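PDB 2YKF: sensor histidine kinase PdtaS from Mycobacterium tuberculosis, which probably senses nutrient deprivation by binding cyclic di-GMP, then autophosphorylates on a histidine and passes the signal to the response regulator PdtaR. Local coordinates for residues His111-Asp122 with Val127-Arg139. Numbering follows the deposited sequence.
With SO4 (sulfate ion), chain B.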
loop_
_atom_site.group_PDB
_atom_site.type_symbol
_atom_site.label_atom_id
_atom_site.label_comp_id
_atom_site.label_asym_id
_atom_site.label_seq_id
_atom_site.Cartn_x
_atom_site.Cartn_y
_atom_site.Cartn_z
ATOM N N HIS A 111 -12.781 12.217 14.260
ATOM C CA HIS A 111 -11.817 13.263 13.886
ATOM C C HIS A 111 -10.685 13.633 14.930
ATOM O O HIS A 111 -9.505 13.610 14.580
ATOM C CB HIS A 111 -12.567 14.506 13.411
ATOM C CG HIS A 111 -13.374 14.290 12.165
ATOM N ND1 HIS A 111 -13.470 15.240 11.172
ATOM C CD2 HIS A 111 -14.132 13.240 11.759
ATOM C CE1 HIS A 111 -14.242 14.781 10.200
ATOM N NE2 HIS A 111 -14.651 13.566 10.528
ATOM N N SER A 112 -11.026 13.998 16.179
ATOM C CA SER A 112 -9.953 14.369 17.181
ATOM C C SER A 112 -8.876 15.401 16.650
ATOM O O SER A 112 -7.690 15.351 17.060
ATOM C CB SER A 112 -9.329 13.067 17.798
ATOM O OG SER A 112 -7.891 12.960 17.767
ATOM N N VAL A 113 -9.327 16.366 15.818
ATOM C CA VAL A 113 -8.487 17.091 14.820
ATOM C C VAL A 113 -7.236 17.868 15.302
ATOM O O VAL A 113 -7.352 18.896 15.992
ATOM C CB VAL A 113 -9.365 18.033 13.903
ATOM C CG1 VAL A 113 -8.512 18.778 12.895
ATOM C CG2 VAL A 113 -10.409 17.243 13.163
ATOM N N GLU A 114 -6.048 17.418 14.890
ATOM C CA GLU A 114 -4.832 18.208 15.111
ATOM C C GLU A 114 -4.430 18.997 13.871
ATOM O O GLU A 114 -4.615 18.564 12.724
ATOM C CB GLU A 114 -3.693 17.331 15.586
ATOM C CG GLU A 114 -4.076 16.462 16.781
ATOM C CD GLU A 114 -3.590 15.036 16.621
ATOM O OE1 GLU A 114 -2.373 14.862 16.348
ATOM O OE2 GLU A 114 -4.431 14.090 16.719
ATOM N N VAL A 115 -3.882 20.163 14.113
ATOM C CA VAL A 115 -3.629 21.099 13.099
ATOM C C VAL A 115 -2.138 21.323 13.137
ATOM O O VAL A 115 -1.537 21.455 14.218
ATOM C CB VAL A 115 -4.432 22.401 13.380
ATOM C CG1 VAL A 115 -4.126 23.487 12.393
ATOM C CG2 VAL A 115 -5.929 22.098 13.421
ATOM N N SER A 116 -1.522 21.296 11.970
ATOM C CA SER A 116 -0.087 21.598 11.860
ATOM C C SER A 116 0.298 22.314 10.579
ATOM O O SER A 116 -0.277 22.081 9.500
ATOM C CB SER A 116 0.754 20.356 12.079
ATOM O OG SER A 116 0.379 19.362 11.181
ATOM N N PRO A 117 1.319 23.160 10.669
ATOM C CA PRO A 117 1.704 23.917 9.523
ATOM C C PRO A 117 2.686 23.201 8.583
ATOM O O PRO A 117 3.475 22.360 9.004
ATOM C CB PRO A 117 2.455 25.089 10.153
ATOM C CG PRO A 117 3.134 24.423 11.335
ATOM C CD PRO A 117 2.081 23.549 11.883
ATOM N N VAL A 118 2.654 23.608 7.335
ATOM C CA VAL A 118 3.632 23.213 6.374
ATOM C C VAL A 118 4.384 24.505 6.065
ATOM O O VAL A 118 3.763 25.451 5.576
ATOM C CB VAL A 118 2.952 22.721 5.094
ATOM C CG1 VAL A 118 3.989 22.365 4.012
ATOM C CG2 VAL A 118 2.053 21.482 5.388
ATOM N N ARG A 119 5.687 24.540 6.360
ATOM C CA ARG A 119 6.550 25.707 6.043
ATOM C C ARG A 119 7.364 25.515 4.797
ATOM O O ARG A 119 7.794 24.336 4.443
ATOM C CB ARG A 119 7.485 26.046 7.184
ATOM C CG ARG A 119 6.922 27.114 8.040
ATOM C CD ARG A 119 7.863 27.590 9.199
ATOM N NE ARG A 119 7.008 28.217 10.230
ATOM C CZ ARG A 119 6.330 27.566 11.189
ATOM N NH1 ARG A 119 6.402 26.237 11.306
ATOM N NH2 ARG A 119 5.565 28.237 12.052
ATOM N N PHE A 120 7.514 26.638 4.082
ATOM C CA PHE A 120 8.422 26.751 2.989
ATOM C C PHE A 120 9.023 28.173 2.942
ATOM O O PHE A 120 8.306 29.183 2.982
ATOM C CB PHE A 120 7.730 26.488 1.661
ATOM C CG PHE A 120 8.662 26.588 0.491
ATOM C CD1 PHE A 120 9.518 25.522 0.181
ATOM C CD2 PHE A 120 8.768 27.767 -0.231
ATOM C CE1 PHE A 120 10.413 25.620 -0.892
ATOM C CE2 PHE A 120 9.668 27.871 -1.301
ATOM C CZ PHE A 120 10.490 26.784 -1.615
ATOM N N GLY A 121 10.332 28.239 2.767
ATOM C CA GLY A 121 11.056 29.461 3.075
ATOM C C GLY A 121 10.814 29.461 4.570
ATOM O O GLY A 121 10.915 28.381 5.229
ATOM N N ASP A 122 10.391 30.606 5.079
ATOM C CA ASP A 122 9.900 30.698 6.446
ATOM C C ASP A 122 8.443 31.141 6.559
ATOM O O ASP A 122 8.049 31.702 7.589
ATOM C CB ASP A 122 10.800 31.614 7.281
ATOM C CG ASP A 122 11.465 30.871 8.426
ATOM O OD1 ASP A 122 10.771 30.585 9.432
ATOM O OD2 ASP A 122 12.675 30.545 8.315
ATOM N N VAL A 127 -1.704 24.500 5.739
ATOM C CA VAL A 127 -1.939 23.832 7.016
ATOM C C VAL A 127 -2.635 22.464 6.813
ATOM O O VAL A 127 -3.551 22.357 6.017
ATOM C CB VAL A 127 -2.834 24.706 7.918
ATOM C CG1 VAL A 127 -3.137 23.982 9.181
ATOM C CG2 VAL A 127 -2.073 26.006 8.238
ATOM N N LEU A 128 -2.195 21.453 7.535
ATOM C CA LEU A 128 -2.772 20.110 7.457
ATOM C C LEU A 128 -3.684 19.987 8.579
ATOM O O LEU A 128 -3.312 20.375 9.692
ATOM C CB LEU A 128 -1.656 19.074 7.696
ATOM C CG LEU A 128 -0.488 19.099 6.676
ATOM C CD1 LEU A 128 0.453 17.967 6.997
ATOM C CD2 LEU A 128 -1.017 18.898 5.261
ATOM N N THR A 129 -4.869 19.439 8.354
ATOM C CA THR A 129 -5.646 18.931 9.511
ATOM C C THR A 129 -5.630 17.415 9.499
ATOM O O THR A 129 -5.750 16.797 8.409
ATOM C CB THR A 129 -7.088 19.479 9.500
ATOM O OG1 THR A 129 -7.707 19.212 8.212
ATOM C CG2 THR A 129 -7.056 21.064 9.810
ATOM N N ARG A 130 -5.404 16.825 10.675
ATOM C CA ARG A 130 -5.397 15.388 10.856
ATOM C C ARG A 130 -6.746 14.917 11.491
ATOM O O ARG A 130 -7.225 15.524 12.465
ATOM C CB ARG A 130 -4.218 15.015 11.760
ATOM C CG ARG A 130 -4.006 13.538 12.082
ATOM C CD ARG A 130 -2.736 13.361 13.004
ATOM N NE ARG A 130 -2.504 11.975 13.522
ATOM C CZ ARG A 130 -1.363 11.549 14.109
ATOM N NH1 ARG A 130 -0.318 12.367 14.255
ATOM N NH2 ARG A 130 -1.244 10.288 14.531
ATOM N N HIS A 131 -7.373 13.883 10.940
ATOM C CA HIS A 131 -8.653 13.432 11.469
ATOM C C HIS A 131 -8.528 11.953 11.659
ATOM O O HIS A 131 -7.983 11.263 10.775
ATOM C CB HIS A 131 -9.741 13.707 10.455
ATOM C CG HIS A 131 -9.766 15.114 9.934
ATOM N ND1 HIS A 131 -10.846 15.951 10.117
ATOM C CD2 HIS A 131 -8.891 15.791 9.151
ATOM C CE1 HIS A 131 -10.614 17.102 9.499
ATOM N NE2 HIS A 131 -9.441 17.022 8.891
ATOM N N GLN A 132 -8.979 11.431 12.793
ATOM C CA GLN A 132 -8.850 10.022 13.017
ATOM C C GLN A 132 -9.936 9.484 13.909
ATOM O O GLN A 132 -10.633 10.276 14.542
ATOM C CB GLN A 132 -7.473 9.746 13.607
ATOM C CG GLN A 132 -7.285 10.200 15.051
ATOM C CD GLN A 132 -5.812 10.124 15.466
ATOM O OE1 GLN A 132 -5.170 9.065 15.371
ATOM N NE2 GLN A 132 -5.273 11.252 15.907
ATOM N N PRO A 133 -10.095 8.143 13.958
ATOM C CA PRO A 133 -11.201 7.565 14.710
ATOM C C PRO A 133 -11.167 7.974 16.162
ATOM O O PRO A 133 -10.074 8.242 16.717
ATOM C CB PRO A 133 -10.977 6.063 14.560
ATOM C CG PRO A 133 -10.189 5.927 13.275
ATOM C CD PRO A 133 -9.262 7.084 13.345
ATOM N N GLU A 134 -12.359 8.108 16.755
ATOM C CA GLU A 134 -12.472 8.379 18.206
ATOM C C GLU A 134 -11.776 7.240 18.954
ATOM O O GLU A 134 -11.684 6.104 18.415
ATOM C CB GLU A 134 -13.931 8.602 18.675
ATOM C CG GLU A 134 -14.929 7.464 18.415
ATOM C CD GLU A 134 -16.060 7.394 19.489
ATOM O OE1 GLU A 134 -16.088 8.253 20.426
ATOM O OE2 GLU A 134 -16.905 6.457 19.404
ATOM N N LEU A 135 -11.268 7.540 20.160
ATOM C CA LEU A 135 -10.304 6.648 20.866
ATOM C C LEU A 135 -10.537 5.093 20.935
ATOM O O LEU A 135 -9.637 4.331 20.590
ATOM C CB LEU A 135 -9.831 7.267 22.214
ATOM C CG LEU A 135 -8.778 8.424 22.134
ATOM C CD1 LEU A 135 -8.983 9.552 23.189
ATOM C CD2 LEU A 135 -7.315 7.933 22.195
ATOM N N ALA A 136 -11.729 4.629 21.309
ATOM C CA ALA A 136 -12.003 3.172 21.328
ATOM C C ALA A 136 -12.117 2.454 19.939
ATOM O O ALA A 136 -12.140 1.203 19.870
ATOM C CB ALA A 136 -13.234 2.855 22.211
ATOM N N ALA A 137 -12.207 3.219 18.850
ATOM C CA ALA A 137 -12.318 2.620 17.506
ATOM C C ALA A 137 -10.969 2.515 16.780
ATOM O O ALA A 137 -10.912 2.013 15.667
ATOM C CB ALA A 137 -13.302 3.423 16.649
ATOM N N ARG A 138 -9.895 3.037 17.374
ATOM C CA ARG A 138 -8.629 3.098 16.646
ATOM C C ARG A 138 -7.675 1.924 16.833
ATOM O O ARG A 138 -7.787 1.134 17.782
ATOM C CB ARG A 138 -7.911 4.463 16.760
ATOM C CG ARG A 138 -7.533 4.928 18.114
ATOM C CD ARG A 138 -7.907 6.397 18.234
ATOM N NE ARG A 138 -6.773 7.305 18.351
ATOM C CZ ARG A 138 -6.881 8.624 18.555
ATOM N NH1 ARG A 138 -8.073 9.216 18.654
ATOM N NH2 ARG A 138 -5.788 9.371 18.659
ATOM N N ARG A 139 -6.768 1.802 15.864
ATOM C CA ARG A 139 -5.697 0.819 15.915
ATOM C C ARG A 139 -5.027 0.838 17.264
ATOM O O ARG A 139 -4.273 1.774 17.554
ATOM C CB ARG A 139 -4.668 1.143 14.853
ATOM C CG ARG A 139 -4.878 0.350 13.672
ATOM C CD ARG A 139 -4.026 -0.877 13.675
ATOM N NE ARG A 139 -3.788 -1.084 12.286
ATOM C CZ ARG A 139 -2.763 -1.694 11.732
ATOM N NH1 ARG A 139 -1.772 -2.253 12.449
ATOM N NH2 ARG A 139 -2.752 -1.697 10.407
HETATM S S SO4 B . -0.306 -2.784 9.043
HETATM O O1 SO4 B . -0.186 -3.063 10.509
HETATM O O2 SO4 B . 0.956 -2.041 8.661
HETATM O O3 SO4 B . -0.538 -4.195 8.573
HETATM O O4 SO4 B . -1.396 -1.945 8.590
#
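S116 and L128 bond to each other in both directions, as an antiparallel hydrogen-bonded pair. S116 N gives to L128 O, and L128 N returns to S116 O at 2.8 Å and 169°. R130 N gives a similar bond to E114 O, but the return from E114 N to R130 O is weak. H111 N bonds Q132 O and Q132 N bonds H111 O, both tilted well off the carbonyl planes.

V115, V127 and T129 share one face of the hairpin. V115 CG1 and V127 CG1 meet at 3.4 Å, tighter than usual for two methyls. Each is turned anti to its own N (chi1 176° in both). V115 CG2 lies beside T129 CG2. T88, F89 and V85 of helix 83-90 touch this face.

V113 comes over one face of the H131 ring, with CG1 above it and CG2 3.3 Å from H131 ND1. H111 ND1 comes to the ring's edge, 2.9 Å from H131 ND1, with the ring planes 81° apart. T129 OG1 and H131 NE2 share a hydrogen bond of 2.9 Å. T129 OG1 also bonds W45 NE1, so this imidazole is tied to the next strand, 41-47.

On the other face, E114 and R130 run side by side. The R130 chain is extended from CG to NE, and E114 OE1 sits 3.9 Å from its NH1, well out of the guanidinium plane. E114 OE2 is 3.1 Å from Q132 NE2. The Q132 amide carbon CD packs on the R138 guanidinium, and L135 CD2 covers the opposite face.

The pair forms a beta hairpin at the edge of the GAF-domain sheet, 114-120 being its outermost strand within the chain. As no N-H of R130 points at E114 OE1, the long salt bridge probably adds only a weak, undirected attraction between the charges.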